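Local structure of pectinesterase A (Erwinia chrysanthemi, 2NTP) at residues 48-62 with 90-104. The protein removes methyl esters from the galacturonate units of plant pectin, releasing methanol, and probably begins the maceration and soft rot of plant tissue. Sequence-based numbering, arbitrary orientation.
Sequences LTITRNNLHLKGESR and TITISAKDFSAQSLT
Two successive coils of the right-handed parallel beta-helix typical of pectinesterases stack here, with L48 set beside I91, T49 beside T92 and I50 beside I93 on one sheet, and H56, L57 and K58 beside S99, A100 and Q101 on another. Both strand pairs run parallel with axes 4.7 Å apart, and backbone bonds such as I50 N to T92 O (2.8 Å) and G59 N to Q101 O tie them rung by rung. Like side chains stack in the interior: I50 CG1 lies 3.6 Å from I93 CD1. I93 CD1 also sits 3.5 Å above the centre of one face of the F98 ring, whose edge meets L57 CD1 (3.8 Å from CZ) in plane. F98 reaches this spot because CG is anti to its backbone N (chi1 176°). The other face of the second sheet carries polar residues, with H56 and S99 buried and K58 and Q101 partly exposed. H56 is gripped at both ring nitrogens, by a 2.7 Å hydrogen bond between ND1 and S99 OG and by NE2 donating in the ring plane to N54 OD1, which fixes its rotation. At the turn, N53 OD1 accepts a hydrogen bond from K96 N (2.8 Å), while a water bridges R52 O, K96 O and L55 N. Past the corner, T104 OG1 donates to R62 O. Helix 21-26 packs on L48, I50 and L55, strand 35-39 continues the sheet beyond 55-59, and strand 142-145 follows on the far side of 99-101.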
ATOM      1  N   LEU A  48     -15.229   0.305  -2.838  1.00 11.20           N
ATOM      2  CA  LEU A  48     -15.806   0.216  -1.500  1.00 11.20           C
ATOM      3  C   LEU A  48     -15.198   1.222  -0.538  1.00 11.14           C
ATOM      4  O   LEU A  48     -13.991   1.471  -0.568  1.00 10.69           O
ATOM      5  CB  LEU A  48     -15.627  -1.199  -0.936  1.00 11.21           C
ATOM      6  CG  LEU A  48     -16.087  -2.379  -1.798  1.00 11.76           C
ATOM      7  CD1 LEU A  48     -15.543  -3.689  -1.240  1.00 12.32           C
ATOM      8  CD2 LEU A  48     -17.605  -2.421  -1.922  1.00 12.79           C
ATOM      9  N   THR A  49     -16.043   1.791   0.318  1.00 11.12           N
ATOM     10  CA  THR A  49     -15.586   2.622   1.427  1.00 11.60           C
ATOM     11  C   THR A  49     -16.168   2.035   2.702  1.00 11.92           C
ATOM     12  O   THR A  49     -17.387   1.928   2.850  1.00 12.06           O
ATOM     13  CB  THR A  49     -15.993   4.101   1.264  1.00 11.69           C
ATOM     14  OG1 THR A  49     -15.425   4.612   0.053  1.00 11.91           O
ATOM     15  CG2 THR A  49     -15.496   4.938   2.445  1.00 11.80           C
ATOM     16  N   ILE A  50     -15.281   1.633   3.604  1.00 12.02           N
ATOM     17  CA  ILE A  50     -15.673   0.962   4.841  1.00 12.29           C
ATOM     18  C   ILE A  50     -15.727   1.967   5.981  1.00 12.42           C
ATOM     19  O   ILE A  50     -14.706   2.536   6.360  1.00 12.29           O
ATOM     20  CB  ILE A  50     -14.683  -0.184   5.202  1.00 12.45           C
ATOM     21  CG1 ILE A  50     -14.554  -1.203   4.056  1.00 13.37           C
ATOM     22  CG2 ILE A  50     -15.059  -0.830   6.539  1.00 12.08           C
ATOM     23  CD1 ILE A  50     -15.854  -1.683   3.454  1.00 15.21           C
ATOM     24  N   THR A  51     -16.923   2.178   6.528  1.00 12.85           N
ATOM     25  CA  THR A  51     -17.114   3.147   7.606  1.00 13.54           C
ATOM     26  C   THR A  51     -17.664   2.491   8.865  1.00 13.84           C
ATOM     27  O   THR A  51     -17.807   3.149   9.897  1.00 14.81           O
ATOM     28  CB  THR A  51     -18.061   4.297   7.189  1.00 13.45           C
ATOM     29  OG1 THR A  51     -19.323   3.752   6.785  1.00 14.26           O
ATOM     30  CG2 THR A  51     -17.451   5.107   6.045  1.00 13.81           C
ATOM     31  N   ARG A  52     -17.980   1.205   8.770  1.00 13.87           N
ATOM     32  CA  ARG A  52     -18.476   0.452   9.911  1.00 13.86           C
ATOM     33  C   ARG A  52     -17.333  -0.255  10.626  1.00 13.47           C
ATOM     34  O   ARG A  52     -16.557  -0.994  10.014  1.00 13.56           O
ATOM     35  CB  ARG A  52     -19.525  -0.568   9.484  1.00 14.09           C
ATOM     36  CG  ARG A  52     -20.321  -1.128  10.658  1.00 14.96           C
ATOM     37  CD  ARG A  52     -21.062  -2.375  10.256  1.00 16.26           C
ATOM     38  NE  ARG A  52     -21.877  -2.913  11.343  1.00 16.29           N
ATOM     39  CZ  ARG A  52     -21.415  -3.692  12.319  1.00 17.26           C
ATOM     40  NH1 ARG A  52     -20.128  -4.021  12.376  1.00 16.15           N
ATOM     41  NH2 ARG A  52     -22.246  -4.142  13.251  1.00 18.06           N
ATOM     42  N   ASN A  53     -17.255  -0.021  11.934  1.00 13.15           N
ATOM     43  CA  ASN A  53     -16.275  -0.684  12.789  1.00 12.49           C
ATOM     44  C   ASN A  53     -16.532  -2.183  12.887  1.00 12.03           C
ATOM     45  O   ASN A  53     -17.682  -2.626  12.820  1.00 11.76           O
ATOM     46  CB  ASN A  53     -16.297  -0.074  14.194  1.00 12.84           C
ATOM     47  CG  ASN A  53     -15.806   1.369  14.226  1.00 12.94           C
ATOM     48  OD1 ASN A  53     -15.000   1.795  13.394  1.00 13.53           O
ATOM     49  ND2 ASN A  53     -16.282   2.127  15.206  1.00 14.89           N
ATOM     50  N   ASN A  54     -15.455  -2.957  13.051  1.00 11.36           N
ATOM     51  CA  ASN A  54     -15.549  -4.398  13.305  1.00 11.08           C
ATOM     52  C   ASN A  54     -16.157  -5.177  12.131  1.00 10.90           C
ATOM     53  O   ASN A  54     -16.897  -6.149  12.323  1.00 10.87           O
ATOM     54  CB  ASN A  54     -16.337  -4.642  14.607  1.00 11.21           C
ATOM     55  CG  ASN A  54     -15.856  -5.859  15.387  1.00 11.38           C
ATOM     56  OD1 ASN A  54     -14.987  -6.615  14.947  1.00 11.25           O
ATOM     57  ND2 ASN A  54     -16.436  -6.050  16.567  1.00 11.21           N
ATOM     58  N   LEU A  55     -15.853  -4.724  10.913  1.00 10.57           N
ATOM     59  CA  LEU A  55     -16.275  -5.412   9.692  1.00 10.84           C
ATOM     60  C   LEU A  55     -15.140  -6.279   9.177  1.00 10.58           C
ATOM     61  O   LEU A  55     -13.975  -5.866   9.221  1.00 10.24           O
ATOM     62  CB  LEU A  55     -16.706  -4.414   8.612  1.00 11.32           C
ATOM     63  CG  LEU A  55     -17.042  -5.033   7.247  1.00 12.55           C
ATOM     64  CD1 LEU A  55     -18.362  -5.806   7.296  1.00 14.50           C
ATOM     65  CD2 LEU A  55     -17.060  -3.984   6.160  1.00 14.14           C
ATOM     66  N   HIS A  56     -15.491  -7.471   8.696  1.00 10.25           N
ATOM     67  CA  HIS A  56     -14.512  -8.490   8.298  1.00 10.32           C
ATOM     68  C   HIS A  56     -14.919  -9.188   7.006  1.00 10.52           C
ATOM     69  O   HIS A  56     -16.035  -9.702   6.887  1.00 10.52           O
ATOM     70  CB  HIS A  56     -14.313  -9.497   9.432  1.00 10.14           C
ATOM     71  CG  HIS A  56     -14.074  -8.849  10.759  1.00  9.85           C
ATOM     72  ND1 HIS A  56     -12.820  -8.464  11.183  1.00  9.02           N
ATOM     73  CD2 HIS A  56     -14.935  -8.464  11.730  1.00  9.39           C
ATOM     74  CE1 HIS A  56     -12.916  -7.897  12.369  1.00  9.31           C
ATOM     75  NE2 HIS A  56     -14.190  -7.870  12.718  1.00  9.16           N
ATOM     76  N   LEU A  57     -14.007  -9.177   6.037  1.00 10.50           N
ATOM     77  CA  LEU A  57     -14.219  -9.831   4.750  1.00 10.43           C
ATOM     78  C   LEU A  57     -13.322 -11.052   4.658  1.00 10.79           C
ATOM     79  O   LEU A  57     -12.148 -10.982   5.014  1.00 10.49           O
ATOM     80  CB  LEU A  57     -13.921  -8.872   3.589  1.00 10.19           C
ATOM     81  CG  LEU A  57     -14.612  -7.501   3.571  1.00  9.88           C
ATOM     82  CD1 LEU A  57     -14.165  -6.682   2.366  1.00  9.93           C
ATOM     83  CD2 LEU A  57     -16.142  -7.653   3.573  1.00 10.50           C
ATOM     84  N   LYS A  58     -13.889 -12.166   4.200  1.00 11.35           N
ATOM     85  CA  LYS A  58     -13.139 -13.396   3.970  1.00 12.48           C
ATOM     86  C   LYS A  58     -13.453 -13.931   2.580  1.00 12.14           C
ATOM     87  O   LYS A  58     -14.591 -14.313   2.306  1.00 12.37           O
ATOM     88  CB  LYS A  58     -13.476 -14.453   5.035  1.00 12.48           C
ATOM     89  CG  LYS A  58     -12.611 -15.704   4.958  1.00 13.95           C
ATOM     90  CD  LYS A  58     -12.961 -16.697   6.060  1.00 15.85           C
ATOM     91  CE  LYS A  58     -12.142 -17.977   5.934  1.00 17.92           C
ATOM     92  NZ  LYS A  58     -12.346 -18.887   7.106  1.00 20.47           N
ATOM     93  N   GLY A  59     -12.448 -13.946   1.709  1.00 12.35           N
ATOM     94  CA  GLY A  59     -12.600 -14.488   0.369  1.00 12.26           C
ATOM     95  C   GLY A  59     -12.443 -15.996   0.370  1.00 12.59           C
ATOM     96  O   GLY A  59     -11.803 -16.560   1.263  1.00 12.44           O
ATOM     97  N   GLU A  60     -13.042 -16.643  -0.628  1.00 12.86           N
ATOM     98  CA  GLU A  60     -12.945 -18.095  -0.798  1.00 13.23           C
ATOM     99  C   GLU A  60     -11.498 -18.545  -1.022  1.00 12.99           C
ATOM    100  O   GLU A  60     -11.083 -19.597  -0.529  1.00 13.42           O
ATOM    101  CB  GLU A  60     -13.850 -18.558  -1.948  1.00 13.21           C
ATOM    102  CG  GLU A  60     -13.793 -20.064  -2.233  1.00 13.86           C
ATOM    103  CD  GLU A  60     -14.842 -20.540  -3.230  1.00 14.53           C
ATOM    104  OE1 GLU A  60     -15.647 -19.714  -3.724  1.00 14.83           O
ATOM    105  OE2 GLU A  60     -14.858 -21.759  -3.516  1.00 17.29           O
ATOM    106  N   SER A  61     -10.744 -17.741  -1.767  1.00 12.56           N
ATOM    107  CA  SER A  61      -9.330 -17.993  -2.046  1.00 12.09           C
ATOM    108  C   SER A  61      -8.702 -16.674  -2.476  1.00 11.76           C
ATOM    109  O   SER A  61      -9.368 -15.846  -3.103  1.00 11.55           O
ATOM    110  CB  SER A  61      -9.166 -19.032  -3.159  1.00 12.25           C
ATOM    111  OG  SER A  61      -9.620 -18.528  -4.411  1.00 12.19           O
ATOM    112  N   ARG A  62      -7.432 -16.477  -2.137  1.00 11.68           N
ATOM    113  CA  ARG A  62      -6.699 -15.301  -2.607  1.00 11.44           C
ATOM    114  C   ARG A  62      -6.632 -15.274  -4.134  1.00 11.59           C
ATOM    115  O   ARG A  62      -6.834 -14.227  -4.753  1.00 11.28           O
ATOM    116  CB  ARG A  62      -5.285 -15.266  -2.024  1.00 11.47           C
ATOM    117  CG  ARG A  62      -4.597 -13.915  -2.202  1.00 11.32           C
ATOM    118  CD  ARG A  62      -3.265 -13.892  -1.505  1.00 12.05           C
ATOM    119  NE  ARG A  62      -2.174 -14.359  -2.356  1.00 13.56           N
ATOM    120  CZ  ARG A  62      -0.923 -14.520  -1.932  1.00 14.10           C
ATOM    121  NH1 ARG A  62      -0.614 -14.269  -0.664  1.00 14.22           N
ATOM    122  NH2 ARG A  62       0.014 -14.937  -2.771  1.00 14.74           N
ATOM    123  N   THR A  90      -9.446   1.687  -4.804  1.00  6.81           N
ATOM    124  CA  THR A  90     -10.478   0.669  -5.014  1.00  6.49           C
ATOM    125  C   THR A  90     -11.203   0.399  -3.696  1.00  6.80           C
ATOM    126  O   THR A  90     -12.433   0.355  -3.658  1.00  7.10           O
ATOM    127  CB  THR A  90      -9.891  -0.626  -5.614  1.00  6.32           C
ATOM    128  OG1 THR A  90      -9.337  -0.333  -6.902  1.00  6.46           O
ATOM    129  CG2 THR A  90     -10.972  -1.713  -5.769  1.00  6.45           C
ATOM    130  N   ILE A  91     -10.434   0.224  -2.623  1.00  6.72           N
ATOM    131  CA  ILE A  91     -11.000   0.033  -1.288  1.00  7.06           C
ATOM    132  C   ILE A  91     -10.426   1.072  -0.332  1.00  7.18           C
ATOM    133  O   ILE A  91      -9.211   1.267  -0.267  1.00  7.16           O
ATOM    134  CB  ILE A  91     -10.764  -1.406  -0.757  1.00  7.14           C
ATOM    135  CG1 ILE A  91     -11.525  -2.418  -1.623  1.00  6.89           C
ATOM    136  CG2 ILE A  91     -11.183  -1.526   0.724  1.00  7.33           C
ATOM    137  CD1 ILE A  91     -11.418  -3.867  -1.151  1.00  7.53           C
ATOM    138  N   THR A  92     -11.321   1.745   0.387  1.00  7.26           N
ATOM    139  CA  THR A  92     -10.946   2.748   1.377  1.00  7.53           C
ATOM    140  C   THR A  92     -11.411   2.270   2.753  1.00  7.76           C
ATOM    141  O   THR A  92     -12.596   1.999   2.940  1.00  7.68           O
ATOM    142  CB  THR A  92     -11.581   4.115   1.036  1.00  7.66           C
ATOM    143  OG1 THR A  92     -11.112   4.558  -0.250  1.00  7.76           O
ATOM    144  CG2 THR A  92     -11.231   5.151   2.086  1.00  7.64           C
ATOM    145  N   ILE A  93     -10.479   2.153   3.699  1.00  7.91           N
ATOM    146  CA  ILE A  93     -10.821   1.735   5.065  1.00  8.19           C
ATOM    147  C   ILE A  93     -10.827   2.948   5.981  1.00  8.79           C
ATOM    148  O   ILE A  93      -9.769   3.520   6.273  1.00  8.57           O
ATOM    149  CB  ILE A  93      -9.846   0.655   5.632  1.00  8.28           C
ATOM    150  CG1 ILE A  93      -9.685  -0.530   4.670  1.00  8.09           C
ATOM    151  CG2 ILE A  93     -10.301   0.201   7.029  1.00  7.55           C
ATOM    152  CD1 ILE A  93     -10.969  -1.297   4.366  1.00  7.95           C
ATOM    153  N   SER A  94     -12.027   3.344   6.407  1.00  9.82           N
ATOM    154  CA  SER A  94     -12.227   4.505   7.276  1.00 10.93           C
ATOM    155  C   SER A  94     -12.988   4.084   8.529  1.00 11.25           C
ATOM    156  O   SER A  94     -13.902   4.779   8.989  1.00 11.71           O
ATOM    157  CB  SER A  94     -13.001   5.600   6.540  1.00 10.96           C
ATOM    158  OG  SER A  94     -12.239   6.115   5.462  1.00 13.71           O
ATOM    159  N   ALA A  95     -12.613   2.922   9.053  1.00 11.36           N
ATOM    160  CA  ALA A  95     -13.218   2.370  10.258  1.00 11.25           C
ATOM    161  C   ALA A  95     -12.163   1.579  11.018  1.00 11.40           C
ATOM    162  O   ALA A  95     -11.089   1.282  10.487  1.00 11.82           O
ATOM    163  CB  ALA A  95     -14.391   1.482   9.902  1.00 11.67           C
ATOM    164  N   LYS A  96     -12.477   1.245  12.265  1.00 10.83           N
ATOM    165  CA  LYS A  96     -11.558   0.514  13.124  1.00 10.80           C
ATOM    166  C   LYS A  96     -11.847  -0.976  13.099  1.00  9.92           C
ATOM    167  O   LYS A  96     -12.964  -1.393  12.808  1.00  9.97           O
ATOM    168  CB  LYS A  96     -11.655   1.035  14.559  1.00 11.13           C
ATOM    169  CG  LYS A  96     -11.170   2.457  14.711  1.00 12.94           C
ATOM    170  CD  LYS A  96     -11.374   2.967  16.115  1.00 17.13           C
ATOM    171  CE  LYS A  96     -10.880   4.399  16.231  1.00 18.76           C
ATOM    172  NZ  LYS A  96     -11.522   5.279  15.215  1.00 21.39           N
ATOM    173  N   ASP A  97     -10.819  -1.766  13.408  1.00  9.53           N
ATOM    174  CA  ASP A  97     -10.936  -3.222  13.561  1.00  8.93           C
ATOM    175  C   ASP A  97     -11.475  -3.937  12.326  1.00  8.77           C
ATOM    176  O   ASP A  97     -12.243  -4.896  12.432  1.00  8.76           O
ATOM    177  CB  ASP A  97     -11.737  -3.566  14.822  1.00  8.96           C
ATOM    178  CG  ASP A  97     -11.077  -3.037  16.078  1.00  8.89           C
ATOM    179  OD1 ASP A  97      -9.896  -3.368  16.317  1.00  9.43           O
ATOM    180  OD2 ASP A  97     -11.730  -2.283  16.822  1.00  9.77           O
ATOM    181  N   PHE A  98     -11.053  -3.457  11.156  1.00  8.32           N
ATOM    182  CA  PHE A  98     -11.350  -4.113   9.893  1.00  8.27           C
ATOM    183  C   PHE A  98     -10.367  -5.250   9.675  1.00  8.00           C
ATOM    184  O   PHE A  98      -9.197  -5.133  10.039  1.00  8.29           O
ATOM    185  CB  PHE A  98     -11.226  -3.121   8.726  1.00  8.31           C
ATOM    186  CG  PHE A  98     -11.423  -3.754   7.371  1.00  8.96           C
ATOM    187  CD1 PHE A  98     -12.708  -3.995   6.886  1.00  9.56           C
ATOM    188  CD2 PHE A  98     -10.326  -4.133   6.585  1.00  9.27           C
ATOM    189  CE1 PHE A  98     -12.903  -4.595   5.641  1.00  9.35           C
ATOM    190  CE2 PHE A  98     -10.514  -4.740   5.337  1.00  9.75           C
ATOM    191  CZ  PHE A  98     -11.801  -4.968   4.863  1.00  9.41           C
ATOM    192  N   SER A  99     -10.837  -6.339   9.078  1.00  7.87           N
ATOM    193  CA  SER A  99      -9.931  -7.353   8.539  1.00  7.96           C
ATOM    194  C   SER A  99     -10.388  -7.848   7.176  1.00  7.95           C
ATOM    195  O   SER A  99     -11.587  -7.905   6.892  1.00  7.58           O
ATOM    196  CB  SER A  99      -9.721  -8.523   9.511  1.00  8.34           C
ATOM    197  OG  SER A  99     -10.865  -9.351   9.616  1.00  8.51           O
ATOM    198  N   ALA A 100      -9.413  -8.167   6.328  1.00  7.89           N
ATOM    199  CA  ALA A 100      -9.657  -8.891   5.090  1.00  7.99           C
ATOM    200  C   ALA A 100      -8.748 -10.106   5.051  1.00  8.22           C
ATOM    201  O   ALA A 100      -7.575 -10.022   5.429  1.00  7.89           O
ATOM    202  CB  ALA A 100      -9.408  -7.996   3.878  1.00  8.06           C
ATOM    203  N   GLN A 101      -9.294 -11.232   4.596  1.00  8.59           N
ATOM    204  CA  GLN A 101      -8.532 -12.470   4.479  1.00  9.72           C
ATOM    205  C   GLN A 101      -8.806 -13.173   3.153  1.00  9.50           C
ATOM    206  O   GLN A 101      -9.943 -13.178   2.681  1.00  9.77           O
ATOM    207  CB  GLN A 101      -8.854 -13.423   5.640  1.00  9.80           C
ATOM    208  CG  GLN A 101      -8.011 -14.705   5.624  1.00 11.23           C
ATOM    209  CD  GLN A 101      -8.464 -15.747   6.631  1.00 11.69           C
ATOM    210  OE1 GLN A 101      -9.580 -15.695   7.148  1.00 14.20           O
ATOM    211  NE2 GLN A 101      -7.590 -16.710   6.908  1.00 14.76           N
ATOM    212  N   SER A 102      -7.753 -13.748   2.569  1.00  9.64           N
ATOM    213  CA  SER A 102      -7.836 -14.641   1.406  1.00  9.61           C
ATOM    214  C   SER A 102      -8.573 -14.012   0.229  1.00  9.25           C
ATOM    215  O   SER A 102      -9.545 -14.560  -0.295  1.00  9.05           O
ATOM    216  CB  SER A 102      -8.438 -15.996   1.808  1.00  9.91           C
ATOM    217  OG  SER A 102      -7.627 -16.618   2.783  1.00 12.38           O
ATOM    218  N   LEU A 103      -8.107 -12.835  -0.169  1.00  8.79           N
ATOM    219  CA  LEU A 103      -8.672 -12.145  -1.322  1.00  8.46           C
ATOM    220  C   LEU A 103      -7.665 -11.209  -1.965  1.00  7.69           C
ATOM    221  O   LEU A 103      -6.655 -10.851  -1.359  1.00  7.43           O
ATOM    222  CB  LEU A 103      -9.959 -11.405  -0.952  1.00  9.21           C
ATOM    223  CG  LEU A 103      -9.947 -10.389   0.185  1.00  9.53           C
ATOM    224  CD1 LEU A 103      -9.456  -9.048  -0.309  1.00 11.48           C
ATOM    225  CD2 LEU A 103     -11.339 -10.256   0.809  1.00  9.35           C
ATOM    226  N   THR A 104      -7.951 -10.844  -3.208  1.00  7.09           N
ATOM    227  CA  THR A 104      -7.120  -9.914  -3.969  1.00  6.82           C
ATOM    228  C   THR A 104      -7.869  -8.599  -4.139  1.00  6.71           C
ATOM    229  O   THR A 104      -9.076  -8.597  -4.403  1.00  6.85           O
ATOM    230  CB  THR A 104      -6.760 -10.495  -5.347  1.00  6.78           C
ATOM    231  OG1 THR A 104      -6.046 -11.729  -5.177  1.00  6.77           O
ATOM    232  CG2 THR A 104      -5.898  -9.509  -6.151  1.00  7.40           C
TER
HETATM  233  O   HOH W   1     -12.645   3.424  -2.264  1.00  9.27           O
HETATM  234  O   HOH W   2     -15.714   5.692  11.038  1.00 44.01           O
HETATM  235  O   HOH W   3     -14.127  -2.255  10.170  1.00  9.95           O
HETATM  236  O   HOH W   4     -11.460 -11.113   7.730  1.00 12.31           O
HETATM  237  O   HOH W   5     -10.298 -17.731   8.835  1.00 39.80           O